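Local structure of methylocystis parvus OBBP MbnE (Methylocystis parvus OBBP, 5ICQ) at residues G63-V68 and E262-Y267; F74-P79 and D215-K220; P112-S117 and F129-R134; T144-L149 and L203-L208. The protein probably binds methanobactin, a copper-chelating peptide, in the periplasm as the solute-binding component of its uptake machinery. All blocks are in the same frame, centred on the assembly; numbering follows the deposited sequence.

Contact 1: residues G63-V68 and E262-Y267. With SO4 (sulfate ion), chain B.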
loop_
_atom_site.group_PDB
_atom_site.type_symbol
_atom_site.label_atom_id
_atom_site.label_comp_id
_atom_site.label_asym_id
_atom_site.label_seq_id
_atom_site.Cartn_x
_atom_site.Cartn_y
_atom_site.Cartn_z
ATOM N N GLY A 63 -10.106 -3.597 28.946
ATOM C CA GLY A 63 -11.469 -4.065 29.108
ATOM C C GLY A 63 -12.349 -3.684 27.934
ATOM O O GLY A 63 -11.985 -2.888 27.070
ATOM N N GLY A 64 -13.534 -4.287 27.923
ATOM C CA GLY A 64 -14.577 -3.913 26.992
ATOM C C GLY A 64 -14.506 -4.663 25.673
ATOM O O GLY A 64 -13.529 -5.341 25.345
ATOM N N ARG A 65 -15.587 -4.538 24.901
ATOM C CA ARG A 65 -15.690 -5.148 23.583
ATOM C C ARG A 65 -15.678 -4.063 22.516
ATOM O O ARG A 65 -16.487 -3.131 22.568
ATOM C CB ARG A 65 -16.968 -5.980 23.461
ATOM C CG ARG A 65 -17.261 -6.466 22.035
ATOM C CD ARG A 65 -18.512 -7.366 21.958
ATOM N NE ARG A 65 -18.338 -8.624 22.684
ATOM C CZ ARG A 65 -19.086 -9.707 22.495
ATOM N NH1 ARG A 65 -20.058 -9.690 21.591
ATOM N NH2 ARG A 65 -18.862 -10.814 23.202
ATOM N N LEU A 66 -14.773 -4.185 21.549
ATOM C CA LEU A 66 -14.799 -3.317 20.373
ATOM C C LEU A 66 -15.635 -3.976 19.285
ATOM O O LEU A 66 -15.426 -5.149 18.969
ATOM C CB LEU A 66 -13.389 -3.052 19.844
ATOM C CG LEU A 66 -13.257 -2.271 18.526
ATOM C CD1 LEU A 66 -13.710 -0.807 18.696
ATOM C CD2 LEU A 66 -11.816 -2.344 18.017
ATOM N N ARG A 67 -16.575 -3.226 18.711
ATOM C CA ARG A 67 -17.377 -3.718 17.599
ATOM C C ARG A 67 -16.862 -3.065 16.326
ATOM O O ARG A 67 -16.993 -1.846 16.144
ATOM C CB ARG A 67 -18.866 -3.437 17.798
ATOM C CG ARG A 67 -19.529 -4.283 18.888
ATOM C CD ARG A 67 -19.443 -3.592 20.235
ATOM N NE ARG A 67 -19.829 -2.192 20.120
ATOM C CZ ARG A 67 -21.083 -1.754 20.095
ATOM N NH1 ARG A 67 -22.093 -2.610 20.199
ATOM N NH2 ARG A 67 -21.322 -0.454 19.973
ATOM N N VAL A 68 -16.287 -3.895 15.457
ATOM C CA VAL A 68 -15.684 -3.506 14.189
ATOM C C VAL A 68 -16.593 -3.976 13.062
ATOM O O VAL A 68 -17.143 -5.084 13.119
ATOM C CB VAL A 68 -14.280 -4.137 14.059
ATOM C CG1 VAL A 68 -13.764 -4.049 12.638
ATOM C CG2 VAL A 68 -13.314 -3.476 15.030
ATOM N N GLU A 262 -12.268 -7.936 24.147
ATOM C CA GLU A 262 -12.859 -8.674 23.042
ATOM C C GLU A 262 -12.961 -7.761 21.836
ATOM O O GLU A 262 -13.195 -6.558 21.974
ATOM C CB GLU A 262 -14.271 -9.195 23.377
ATOM C CG GLU A 262 -14.304 -10.366 24.342
ATOM C CD GLU A 262 -15.663 -10.545 24.988
ATOM O OE1 GLU A 262 -15.706 -10.902 26.182
ATOM O OE2 GLU A 262 -16.685 -10.314 24.306
ATOM N N ILE A 263 -12.804 -8.347 20.654
ATOM C CA ILE A 263 -12.980 -7.637 19.393
ATOM C C ILE A 263 -13.952 -8.446 18.547
ATOM O O ILE A 263 -13.666 -9.602 18.216
ATOM C CB ILE A 263 -11.661 -7.454 18.633
ATOM C CG1 ILE A 263 -10.641 -6.719 19.512
ATOM C CG2 ILE A 263 -11.937 -6.702 17.313
ATOM C CD1 ILE A 263 -9.227 -6.826 18.999
ATOM N N ASP A 264 -15.079 -7.840 18.184
ATOM C CA ASP A 264 -16.098 -8.506 17.374
ATOM C C ASP A 264 -16.078 -7.896 15.980
ATOM O O ASP A 264 -16.474 -6.737 15.794
ATOM C CB ASP A 264 -17.476 -8.373 18.017
ATOM C CG ASP A 264 -18.551 -9.161 17.268
ATOM O OD1 ASP A 264 -18.203 -10.123 16.547
ATOM O OD2 ASP A 264 -19.744 -8.819 17.405
ATOM N N LEU A 265 -15.595 -8.666 15.006
ATOM C CA LEU A 265 -15.496 -8.215 13.621
ATOM C C LEU A 265 -16.732 -8.704 12.875
ATOM O O LEU A 265 -16.872 -9.904 12.624
ATOM C CB LEU A 265 -14.224 -8.735 12.951
ATOM C CG LEU A 265 -12.902 -8.242 13.557
ATOM C CD1 LEU A 265 -12.363 -9.239 14.574
ATOM C CD2 LEU A 265 -11.863 -7.961 12.481
ATOM N N GLN A 266 -17.614 -7.779 12.511
ATOM C CA GLN A 266 -18.862 -8.109 11.829
ATOM C C GLN A 266 -18.788 -7.686 10.370
ATOM O O GLN A 266 -18.316 -6.587 10.059
ATOM C CB GLN A 266 -20.056 -7.419 12.484
ATOM C CG GLN A 266 -20.207 -7.652 13.968
ATOM C CD GLN A 266 -21.365 -6.851 14.532
ATOM O OE1 GLN A 266 -22.261 -6.450 13.795
ATOM N NE2 GLN A 266 -21.352 -6.616 15.839
ATOM N N TYR A 267 -19.282 -8.549 9.484
ATOM C CA TYR A 267 -19.227 -8.321 8.049
ATOM C C TYR A 267 -20.604 -7.935 7.524
ATOM O O TYR A 267 -21.623 -8.479 7.963
ATOM C CB TYR A 267 -18.690 -9.561 7.320
ATOM C CG TYR A 267 -17.179 -9.648 7.402
ATOM C CD1 TYR A 267 -16.546 -10.056 8.574
ATOM C CD2 TYR A 267 -16.388 -9.292 6.321
ATOM C CE1 TYR A 267 -15.170 -10.117 8.657
ATOM C CE2 TYR A 267 -15.004 -9.351 6.396
ATOM C CZ TYR A 267 -14.406 -9.772 7.570
ATOM O OH TYR A 267 -13.036 -9.834 7.647
HETATM S S SO4 B . -21.688 -13.135 21.859
HETATM O O1 SO4 B . -21.109 -14.461 22.040
HETATM O O2 SO4 B . -22.468 -13.078 20.628
HETATM O O3 SO4 B . -22.566 -12.812 22.982
HETATM O O4 SO4 B . -20.602 -12.169 21.795
HETATM O O HOH W 1 -20.914 -7.820 19.622
#

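Contact 2: residues F74-P79 and D215-K220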
loop_
_atom_site.group_PDB
_atom_site.type_symbol
_atom_site.label_atom_id
_atom_site.label_comp_id
_atom_site.label_asym_id
_atom_site.label_seq_id
_atom_site.Cartn_x
_atom_site.Cartn_y
_atom_site.Cartn_z
ATOM N N PHE A 74 -16.307 -13.315 4.311
ATOM C CA PHE A 74 -15.109 -14.126 4.478
ATOM C C PHE A 74 -15.529 -15.581 4.593
ATOM O O PHE A 74 -16.648 -15.894 5.009
ATOM C CB PHE A 74 -14.302 -13.706 5.722
ATOM C CG PHE A 74 -14.933 -14.121 7.020
ATOM C CD1 PHE A 74 -15.960 -13.371 7.577
ATOM C CD2 PHE A 74 -14.508 -15.264 7.684
ATOM C CE1 PHE A 74 -16.549 -13.743 8.776
ATOM C CE2 PHE A 74 -15.098 -15.647 8.883
ATOM C CZ PHE A 74 -16.116 -14.882 9.431
ATOM N N ASP A 75 -14.603 -16.481 4.243
ATOM C CA ASP A 75 -14.865 -17.907 4.420
ATOM C C ASP A 75 -13.648 -18.682 4.918
ATOM O O ASP A 75 -13.649 -19.919 4.841
ATOM C CB ASP A 75 -15.356 -18.529 3.107
ATOM C CG ASP A 75 -14.391 -18.308 1.964
ATOM O OD1 ASP A 75 -13.286 -17.795 2.214
ATOM O OD2 ASP A 75 -14.731 -18.657 0.814
ATOM N N SER A 76 -12.622 -18.007 5.428
ATOM C CA SER A 76 -11.407 -18.680 5.854
ATOM C C SER A 76 -10.748 -17.879 6.964
ATOM O O SER A 76 -10.856 -16.649 7.009
ATOM C CB SER A 76 -10.422 -18.842 4.696
ATOM O OG SER A 76 -9.260 -19.543 5.108
ATOM N N LEU A 77 -10.064 -18.589 7.860
ATOM C CA LEU A 77 -9.260 -17.955 8.897
ATOM C C LEU A 77 -7.767 -18.114 8.627
ATOM O O LEU A 77 -6.954 -18.001 9.552
ATOM C CB LEU A 77 -9.631 -18.516 10.271
ATOM C CG LEU A 77 -11.096 -18.305 10.642
ATOM C CD1 LEU A 77 -11.414 -18.851 12.031
ATOM C CD2 LEU A 77 -11.458 -16.824 10.544
ATOM N N ASN A 78 -7.390 -18.367 7.367
ATOM C CA ASN A 78 -5.987 -18.501 6.978
ATOM C C ASN A 78 -5.626 -17.336 6.069
ATOM O O ASN A 78 -5.988 -17.337 4.879
ATOM C CB ASN A 78 -5.727 -19.837 6.269
ATOM C CG ASN A 78 -4.249 -20.059 5.950
ATOM O OD1 ASN A 78 -3.411 -19.178 6.151
ATOM N ND2 ASN A 78 -3.927 -21.252 5.438
ATOM N N PRO A 79 -4.923 -16.321 6.574
ATOM C CA PRO A 79 -4.553 -15.179 5.733
ATOM C C PRO A 79 -3.305 -15.394 4.897
ATOM O O PRO A 79 -2.896 -14.469 4.194
ATOM C CB PRO A 79 -4.324 -14.056 6.762
ATOM C CG PRO A 79 -3.891 -14.771 8.001
ATOM C CD PRO A 79 -4.592 -16.111 7.997
ATOM N N ASP A 215 -6.556 -25.088 1.797
ATOM C CA ASP A 215 -8.012 -25.073 1.822
ATOM C C ASP A 215 -8.500 -23.820 2.547
ATOM O O ASP A 215 -7.762 -23.182 3.305
ATOM C CB ASP A 215 -8.538 -26.342 2.518
ATOM C CG ASP A 215 -10.044 -26.575 2.316
ATOM O OD1 ASP A 215 -10.642 -26.024 1.365
ATOM O OD2 ASP A 215 -10.634 -27.336 3.120
ATOM N N ALA A 216 -9.755 -23.457 2.288
ATOM C CA ALA A 216 -10.444 -22.466 3.108
ATOM C C ALA A 216 -10.911 -23.148 4.391
ATOM O O ALA A 216 -11.666 -24.125 4.338
ATOM C CB ALA A 216 -11.623 -21.864 2.346
ATOM N N THR A 217 -10.447 -22.660 5.536
ATOM C CA THR A 217 -10.657 -23.329 6.813
ATOM C C THR A 217 -11.308 -22.375 7.803
ATOM O O THR A 217 -10.905 -21.218 7.911
ATOM C CB THR A 217 -9.324 -23.830 7.387
ATOM O OG1 THR A 217 -8.398 -22.736 7.458
ATOM C CG2 THR A 217 -8.727 -24.911 6.491
ATOM N N LEU A 218 -12.304 -22.869 8.537
ATOM C CA LEU A 218 -12.920 -22.104 9.608
ATOM C C LEU A 218 -12.568 -22.636 10.987
ATOM O O LEU A 218 -13.072 -22.108 11.983
ATOM C CB LEU A 218 -14.445 -22.074 9.437
ATOM C CG LEU A 218 -14.899 -21.437 8.125
ATOM C CD1 LEU A 218 -16.357 -21.762 7.845
ATOM C CD2 LEU A 218 -14.660 -19.925 8.151
ATOM N N ALA A 219 -11.737 -23.673 11.077
ATOM C CA ALA A 219 -11.250 -24.107 12.378
ATOM C C ALA A 219 -10.486 -22.967 13.035
ATOM O O ALA A 219 -9.798 -22.196 12.365
ATOM C CB ALA A 219 -10.355 -25.338 12.238
ATOM N N LYS A 220 -10.640 -22.838 14.339
ATOM C CA LYS A 220 -9.969 -21.761 15.050
ATOM C C LYS A 220 -8.460 -21.985 15.020
ATOM O O LYS A 220 -7.977 -22.976 15.582
ATOM C CB LYS A 220 -10.494 -21.679 16.471
ATOM C CG LYS A 220 -12.003 -21.456 16.516
ATOM C CD LYS A 220 -12.530 -21.535 17.940
ATOM C CE LYS A 220 -14.042 -21.486 17.967
ATOM N NZ LYS A 220 -14.541 -21.740 19.342
HETATM O O HOH W 2 -6.139 -23.195 5.540
#

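Contact 3: residues P112-S117 and F129-R134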
loop_
_atom_site.group_PDB
_atom_site.type_symbol
_atom_site.label_atom_id
_atom_site.label_comp_id
_atom_site.label_asym_id
_atom_site.label_seq_id
_atom_site.Cartn_x
_atom_site.Cartn_y
_atom_site.Cartn_z
ATOM N N PRO A 112 12.127 -5.912 18.480
ATOM C CA PRO A 112 11.983 -7.308 18.926
ATOM C C PRO A 112 10.541 -7.703 19.226
ATOM O O PRO A 112 9.748 -6.927 19.775
ATOM C CB PRO A 112 12.849 -7.375 20.191
ATOM C CG PRO A 112 13.947 -6.323 19.933
ATOM C CD PRO A 112 13.198 -5.208 19.214
ATOM N N LEU A 113 10.216 -8.941 18.857
ATOM C CA LEU A 113 8.962 -9.574 19.243
ATOM C C LEU A 113 9.308 -11.010 19.632
ATOM O O LEU A 113 9.967 -11.219 20.656
ATOM C CB LEU A 113 7.922 -9.494 18.117
ATOM C CG LEU A 113 6.469 -9.866 18.494
ATOM C CD1 LEU A 113 6.037 -9.264 19.855
ATOM C CD2 LEU A 113 5.487 -9.460 17.399
ATOM N N ILE A 114 8.925 -12.001 18.822
ATOM C CA ILE A 114 9.314 -13.377 19.140
ATOM C C ILE A 114 10.837 -13.515 19.150
ATOM O O ILE A 114 11.404 -14.233 19.984
ATOM C CB ILE A 114 8.652 -14.366 18.164
ATOM C CG1 ILE A 114 7.158 -14.477 18.462
ATOM C CG2 ILE A 114 9.306 -15.753 18.266
ATOM C CD1 ILE A 114 6.368 -15.206 17.377
ATOM N N ALA A 115 11.527 -12.822 18.243
ATOM C CA ALA A 115 12.981 -12.722 18.329
ATOM C C ALA A 115 13.344 -11.582 19.273
ATOM O O ALA A 115 12.946 -10.434 19.047
ATOM C CB ALA A 115 13.605 -12.481 16.952
ATOM N N GLN A 116 14.112 -11.891 20.325
ATOM C CA GLN A 116 14.514 -10.844 21.256
ATOM C C GLN A 116 15.699 -10.031 20.747
ATOM O O GLN A 116 15.895 -8.904 21.209
ATOM C CB GLN A 116 14.827 -11.436 22.639
ATOM C CG GLN A 116 16.136 -12.170 22.763
ATOM C CD GLN A 116 16.383 -12.649 24.193
ATOM O OE1 GLN A 116 15.439 -12.857 24.960
ATOM N NE2 GLN A 116 17.649 -12.807 24.558
ATOM N N SER A 117 16.470 -10.551 19.793
ATOM C CA SER A 117 17.563 -9.786 19.200
ATOM C C SER A 117 17.946 -10.439 17.882
ATOM O O SER A 117 17.489 -11.540 17.558
ATOM C CB SER A 117 18.774 -9.693 20.144
ATOM O OG SER A 117 19.431 -10.945 20.258
ATOM N N PHE A 129 18.379 -14.915 14.048
ATOM C CA PHE A 129 17.400 -14.454 15.023
ATOM C C PHE A 129 17.587 -15.231 16.316
ATOM O O PHE A 129 17.630 -16.465 16.298
ATOM C CB PHE A 129 15.981 -14.642 14.495
ATOM C CG PHE A 129 15.689 -13.827 13.274
ATOM C CD1 PHE A 129 15.246 -12.519 13.392
ATOM C CD2 PHE A 129 15.854 -14.366 12.009
ATOM C CE1 PHE A 129 14.967 -11.748 12.254
ATOM C CE2 PHE A 129 15.580 -13.608 10.869
ATOM C CZ PHE A 129 15.138 -12.297 10.993
ATOM N N HIS A 130 17.706 -14.510 17.428
ATOM C CA HIS A 130 17.734 -15.110 18.760
ATOM C C HIS A 130 16.324 -15.054 19.332
ATOM O O HIS A 130 15.813 -13.970 19.624
ATOM C CB HIS A 130 18.705 -14.370 19.677
ATOM C CG HIS A 130 20.145 -14.573 19.339
ATOM N ND1 HIS A 130 20.713 -14.088 18.181
ATOM C CD2 HIS A 130 21.140 -15.189 20.020
ATOM C CE1 HIS A 130 21.995 -14.407 18.158
ATOM N NE2 HIS A 130 22.281 -15.069 19.264
ATOM N N LEU A 131 15.703 -16.222 19.517
ATOM C CA LEU A 131 14.314 -16.273 19.951
ATOM C C LEU A 131 14.181 -16.008 21.444
ATOM O O LEU A 131 15.024 -16.424 22.243
ATOM C CB LEU A 131 13.702 -17.635 19.618
ATOM C CG LEU A 131 13.884 -18.099 18.172
ATOM C CD1 LEU A 131 13.205 -19.444 17.954
ATOM C CD2 LEU A 131 13.334 -17.055 17.230
ATOM N N ASP A 132 13.098 -15.334 21.819
ATOM C CA ASP A 132 12.826 -15.038 23.227
ATOM C C ASP A 132 12.353 -16.309 23.922
ATOM O O ASP A 132 11.318 -16.867 23.529
ATOM C CB ASP A 132 11.758 -13.950 23.346
ATOM C CG ASP A 132 11.679 -13.345 24.747
ATOM O OD1 ASP A 132 11.807 -14.093 25.740
ATOM O OD2 ASP A 132 11.504 -12.112 24.845
ATOM N N PRO A 133 13.053 -16.791 24.957
ATOM C CA PRO A 133 12.620 -18.027 25.626
ATOM C C PRO A 133 11.284 -17.898 26.344
ATOM O O PRO A 133 10.703 -18.925 26.726
ATOM C CB PRO A 133 13.767 -18.314 26.611
ATOM C CG PRO A 133 14.382 -16.978 26.871
ATOM C CD PRO A 133 14.253 -16.201 25.582
ATOM N N ARG A 134 10.772 -16.679 26.528
ATOM C CA ARG A 134 9.442 -16.492 27.101
ATOM C C ARG A 134 8.320 -16.797 26.112
ATOM O O ARG A 134 7.173 -16.975 26.534
ATOM C CB ARG A 134 9.282 -15.051 27.599
ATOM C CG ARG A 134 10.277 -14.606 28.659
ATOM C CD ARG A 134 10.188 -13.084 28.891
ATOM N NE ARG A 134 10.929 -12.324 27.877
ATOM C CZ ARG A 134 11.073 -11.000 27.878
ATOM N NH1 ARG A 134 10.534 -10.264 28.846
ATOM N NH2 ARG A 134 11.769 -10.409 26.916
HETATM O O HOH W 3 11.446 -10.237 22.716
#

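Contact 4: residues T144-L149 and L203-L208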
loop_
_atom_site.group_PDB
_atom_site.type_symbol
_atom_site.label_atom_id
_atom_site.label_comp_id
_atom_site.label_asym_id
_atom_site.label_seq_id
_atom_site.Cartn_x
_atom_site.Cartn_y
_atom_site.Cartn_z
ATOM N N THR A 144 9.887 -22.514 19.348
ATOM C CA THR A 144 11.302 -22.850 19.170
ATOM C C THR A 144 11.711 -22.628 17.718
ATOM O O THR A 144 10.881 -22.358 16.844
ATOM C CB THR A 144 11.611 -24.298 19.577
ATOM O OG1 THR A 144 10.977 -25.198 18.663
ATOM C CG2 THR A 144 11.112 -24.576 21.000
ATOM N N ALA A 145 13.019 -22.762 17.462
ATOM C CA ALA A 145 13.523 -22.620 16.099
ATOM C C ALA A 145 12.842 -23.595 15.146
ATOM O O ALA A 145 12.667 -23.287 13.959
ATOM C CB ALA A 145 15.039 -22.825 16.076
ATOM N N GLU A 146 12.439 -24.766 15.651
ATOM C CA GLU A 146 11.717 -25.735 14.831
ATOM C C GLU A 146 10.435 -25.138 14.249
ATOM O O GLU A 146 10.087 -25.421 13.098
ATOM C CB GLU A 146 11.417 -26.987 15.667
ATOM C CG GLU A 146 10.663 -28.108 14.946
ATOM C CD GLU A 146 10.307 -29.289 15.865
ATOM O OE1 GLU A 146 10.037 -29.067 17.070
ATOM O OE2 GLU A 146 10.298 -30.445 15.379
ATOM N N ASP A 147 9.720 -24.301 15.021
ATOM C CA ASP A 147 8.514 -23.659 14.489
ATOM C C ASP A 147 8.850 -22.641 13.409
ATOM O O ASP A 147 8.107 -22.502 12.431
ATOM C CB ASP A 147 7.716 -22.973 15.602
ATOM C CG ASP A 147 7.211 -23.949 16.639
ATOM O OD1 ASP A 147 6.372 -24.797 16.272
ATOM O OD2 ASP A 147 7.651 -23.866 17.811
ATOM N N VAL A 148 9.944 -21.894 13.583
ATOM C CA VAL A 148 10.321 -20.893 12.586
ATOM C C VAL A 148 10.714 -21.563 11.276
ATOM O O VAL A 148 10.330 -21.105 10.193
ATOM C CB VAL A 148 11.453 -19.999 13.121
ATOM C CG1 VAL A 148 11.868 -18.964 12.058
ATOM C CG2 VAL A 148 11.024 -19.308 14.409
ATOM N N LEU A 149 11.497 -22.650 11.350
ATOM C CA LEU A 149 11.905 -23.349 10.130
ATOM C C LEU A 149 10.722 -24.048 9.470
ATOM O O LEU A 149 10.638 -24.107 8.237
ATOM C CB LEU A 149 13.012 -24.356 10.446
ATOM C CG LEU A 149 14.359 -23.762 10.872
ATOM C CD1 LEU A 149 15.373 -24.869 11.141
ATOM C CD2 LEU A 149 14.886 -22.799 9.816
ATOM N N LEU A 203 4.298 -19.942 12.896
ATOM C CA LEU A 203 3.168 -20.858 12.968
ATOM C C LEU A 203 3.546 -22.109 13.754
ATOM O O LEU A 203 4.714 -22.519 13.744
ATOM C CB LEU A 203 2.708 -21.262 11.564
ATOM C CG LEU A 203 2.423 -20.068 10.643
ATOM C CD1 LEU A 203 2.112 -20.541 9.241
ATOM C CD2 LEU A 203 1.285 -19.220 11.189
ATOM N N PRO A 204 2.588 -22.746 14.425
ATOM C CA PRO A 204 2.904 -23.869 15.323
ATOM C C PRO A 204 3.014 -25.208 14.591
ATOM O O PRO A 204 2.018 -25.777 14.147
ATOM C CB PRO A 204 1.731 -23.858 16.315
ATOM C CG PRO A 204 0.570 -23.332 15.494
ATOM C CD PRO A 204 1.174 -22.327 14.526
ATOM N N LYS A 205 4.239 -25.732 14.523
ATOM C CA LYS A 205 4.432 -27.049 13.915
ATOM C C LYS A 205 3.533 -28.105 14.554
ATOM O O LYS A 205 2.968 -28.952 13.853
ATOM C CB LYS A 205 5.892 -27.483 14.019
ATOM C CG LYS A 205 6.125 -28.832 13.326
ATOM C CD LYS A 205 7.595 -29.211 13.265
ATOM C CE LYS A 205 7.802 -30.422 12.362
ATOM N NZ LYS A 205 9.229 -30.856 12.390
ATOM N N HIS A 206 3.374 -28.065 15.882
ATOM C CA HIS A 206 2.600 -29.092 16.577
ATOM C C HIS A 206 1.094 -28.986 16.344
ATOM O O HIS A 206 0.357 -29.895 16.755
ATOM C CB HIS A 206 2.887 -29.025 18.079
ATOM C CG HIS A 206 2.241 -27.860 18.761
ATOM N ND1 HIS A 206 2.747 -26.577 18.690
ATOM C CD2 HIS A 206 1.126 -27.781 19.528
ATOM C CE1 HIS A 206 1.967 -25.759 19.378
ATOM N NE2 HIS A 206 0.980 -26.465 19.903
ATOM N N ALA A 207 0.608 -27.917 15.700
ATOM C CA ALA A 207 -0.830 -27.694 15.642
ATOM C C ALA A 207 -1.351 -27.251 14.276
ATOM O O ALA A 207 -2.524 -26.870 14.180
ATOM C CB ALA A 207 -1.242 -26.657 16.688
ATOM N N LEU A 208 -0.536 -27.267 13.226
ATOM C CA LEU A 208 -0.974 -26.842 11.898
ATOM C C LEU A 208 -0.883 -28.037 10.964
ATOM O O LEU A 208 0.194 -28.622 10.809
ATOM C CB LEU A 208 -0.128 -25.678 11.369
ATOM C CG LEU A 208 -0.564 -24.989 10.066
ATOM C CD1 LEU A 208 0.023 -23.589 9.971
ATOM C CD2 LEU A 208 -0.158 -25.780 8.827
HETATM O O HOH W 4 5.307 -26.451 17.690
#

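Contact 1: residues G63-V68 and E262-Y267
Strand residues Arg65 to Val68 run parallel to Glu262 to Leu265, pairing one to one in a mixed sheet. The bonds cross alternately: Gly64 O takes Glu262 N, Leu66 N gives to Glu262 O, Asp264 N to Leu66 O, Val68 N to Asp264 O and Gln266 N to Val68 O. Strand 65-71 forms one margin of this four-stranded sheet, and 262-268 separates it from strand 237-242, whose own neighbour is strand 227-233. One face is greasy: Val68 CG2 lies alongside Ile263 CG2 at 4.2 Å, both side chains pointing the same way, and Val68 CG1 comes within 4.4 Å of Leu265 CD2. The other face carries charge. A bend in the Arg65 chain at chi3 (-65°) turns NE and NH2 onto a single carboxylate oxygen, the planes of the two groups standing 60° apart. Arg65 NE bonds to Glu262 OE2 at 2.9 Å, bent but close to the guanidinium plane; Arg65 NH2 to the same oxygen is modelled implausibly short. Arg65 NH1 and NH2 also point at O4 of a sulfate, again at rather short range; the ion, probably from the crystallisation liquor, is gripped by Arg237 too. A water links Arg65 NH1 to Asp264 OD2, which Gln266 NE2 meets from above the carboxylate plane at 3.1 Å, while Asp264 OD1 is salt-bridged to Arg237.

Contact 2: residues F74-P79 and D215-K220
Leu77 lies against the backbone of Thr217 to Ala219, where two irregular segments meet at about a right angle. Leu77 CB sits 3.8 Å from Thr217 O, and CG stays close to the same oxygen at 4.0 Å. At the end of the branch, Leu77 CD1 comes to 3.7 Å from Leu218 O and also approaches Ala219 O. Thr217 O is meanwhile taken by Leu77 N at 2.8 Å. Next door, Ser76 OG is anti to its own nitrogen (chi1 -178°), a setting that brings it to Asn78 N at 3.2 Å and closes an ST turn. Ser76 OG also draws a weak 3.4 Å bond from Thr217 N. With an alanine at Ser76, Asn78 N and Thr217 N would probably lose this shared acceptor, and the turn would be less firmly held. A water joins Asn78 ND2, Asp215 O and Thr217 OG1, while Asn78 OD1 turns to Phe80 N. On the other flank Leu218 CD2 packs 3.5 Å from Asp75 O. Two loops, after strand 65-71 and before strand 227-233, are thus joined by one main-chain bond and the Ser76 hydroxyl; the polar grip is small, and much of the contact is Leu77 and Leu218 packing on main chain.

Contact 3: residues P112-S117 and F129-R134
The Gln116 amide stands almost upright to the Asp132 carboxylate, their planes 80° apart: Gln116 OE1 sits over a face of that carboxylate, 3.8 Å from Asp132 CG, and also against Pro133 CD at 3.6 Å. At the carboxylate's edge comes the guanidinium edge of Arg134, with Asp132 OD1 in the guanidinium plane. All this flanks a beta hairpin of strands 109-120 and 126-131, whose pairing is interrupted by a classic beta bulge: Gln116 and Ser117 both face His130. Gln116 N gives His130 O a 2.8 Å bond, whereas Ser117 N reaches the same oxygen only weakly. His130 N bonds to Ser117 O, and Asp132 N gives Ile114 O a 2.7 Å bond. Asp132 OD1 accepts Arg134 NE through the syn lone pair and Arg134 N on the anti side, out of plane, the latter closing an Asx turn, while Asp132 OD2 takes Arg134 NH2 at 2.7 Å. A water carries the carboxylate across to the other segment, donating to both Asp132 OD2 and Leu113 O. Ala115 and Leu131 form a non-hydrogen-bonded pair with diverging side chains, and the methyl CB of Ala115 rests 3.9 Å from Phe129 CD1.

Contact 4: residues T144-L149 and L203-L208
The first turn of helix 145-158 faces the loop 203-208, Asp147 CA and Lys205 CA being 5.3 Å apart. Asp147 divides its two oxygens: OD1 crosses to the loop, OD2 stays with its own helix. With CG beside the backbone nitrogen (chi1 -63°), the carboxylate can reach both the start of its helix and the loop. Asp147 OD1 receives Lys205 N at 2.9 Å, approached nearly end-on along the C-O bond. Asp147 OD2 offers its anti lone pair to Thr144 N at 3.0 Å, and Thr144 OG1 in turn accepts a weak bond from Glu146 N: a capping box at the helix N-terminus. Asp147 CB also packs 3.6 Å from Leu203 O. An alanine in place of Asp147 would probably leave Lys205 N and Thr144 N without their acceptor, undoing the capping box and weakening the tie between loop and helix. A water between Asp147 OD1 and His206 N and ND1 is modelled too near OD1 for that link to be trusted; His206 NE2 bonds to Asp139. Further out, the extended Lys205 crosses Glu146 at about a right angle, its CD 3.7 Å from Glu146 CG. The Lys205 NZ to Glu146 OE2 salt bridge, 3.2 Å, meets the oxygen on its anti side and somewhat out of the carboxylate plane. One turn along the helix, Ser151 OG bonds with both Asp147 O and Leu203 N. Away from the loop, Ala145, Val148 and Leu149 settle on Val181 of strand 180-184, while Leu208 packs on Phe150 and Leu154 of the same helix.

Contact 3 is the most buried of the four, whereas contacts 1, 2 and 4 are only partly so. Strand pairing rules contacts 1 and 3, regular and parallel in the first, antiparallel and bulged in the second, in different sheets. Contacts 2 and 4 instead fix irregular chain, one by a main-chain bond and a hydroxyl, the other by acidic side chains at a helix start; both tie down the loop between helix 193-198 and strand 227-233. Contacts 3 and 4 touch where Leu131 CD1 packs on Thr144, Ala145 and Val148, joining hairpin to helix. Contacts 1 and 2 touch through the rings of Tyr267 and Phe74. Contacts 2 and 4 stay about 6 Å apart at their nearest atoms.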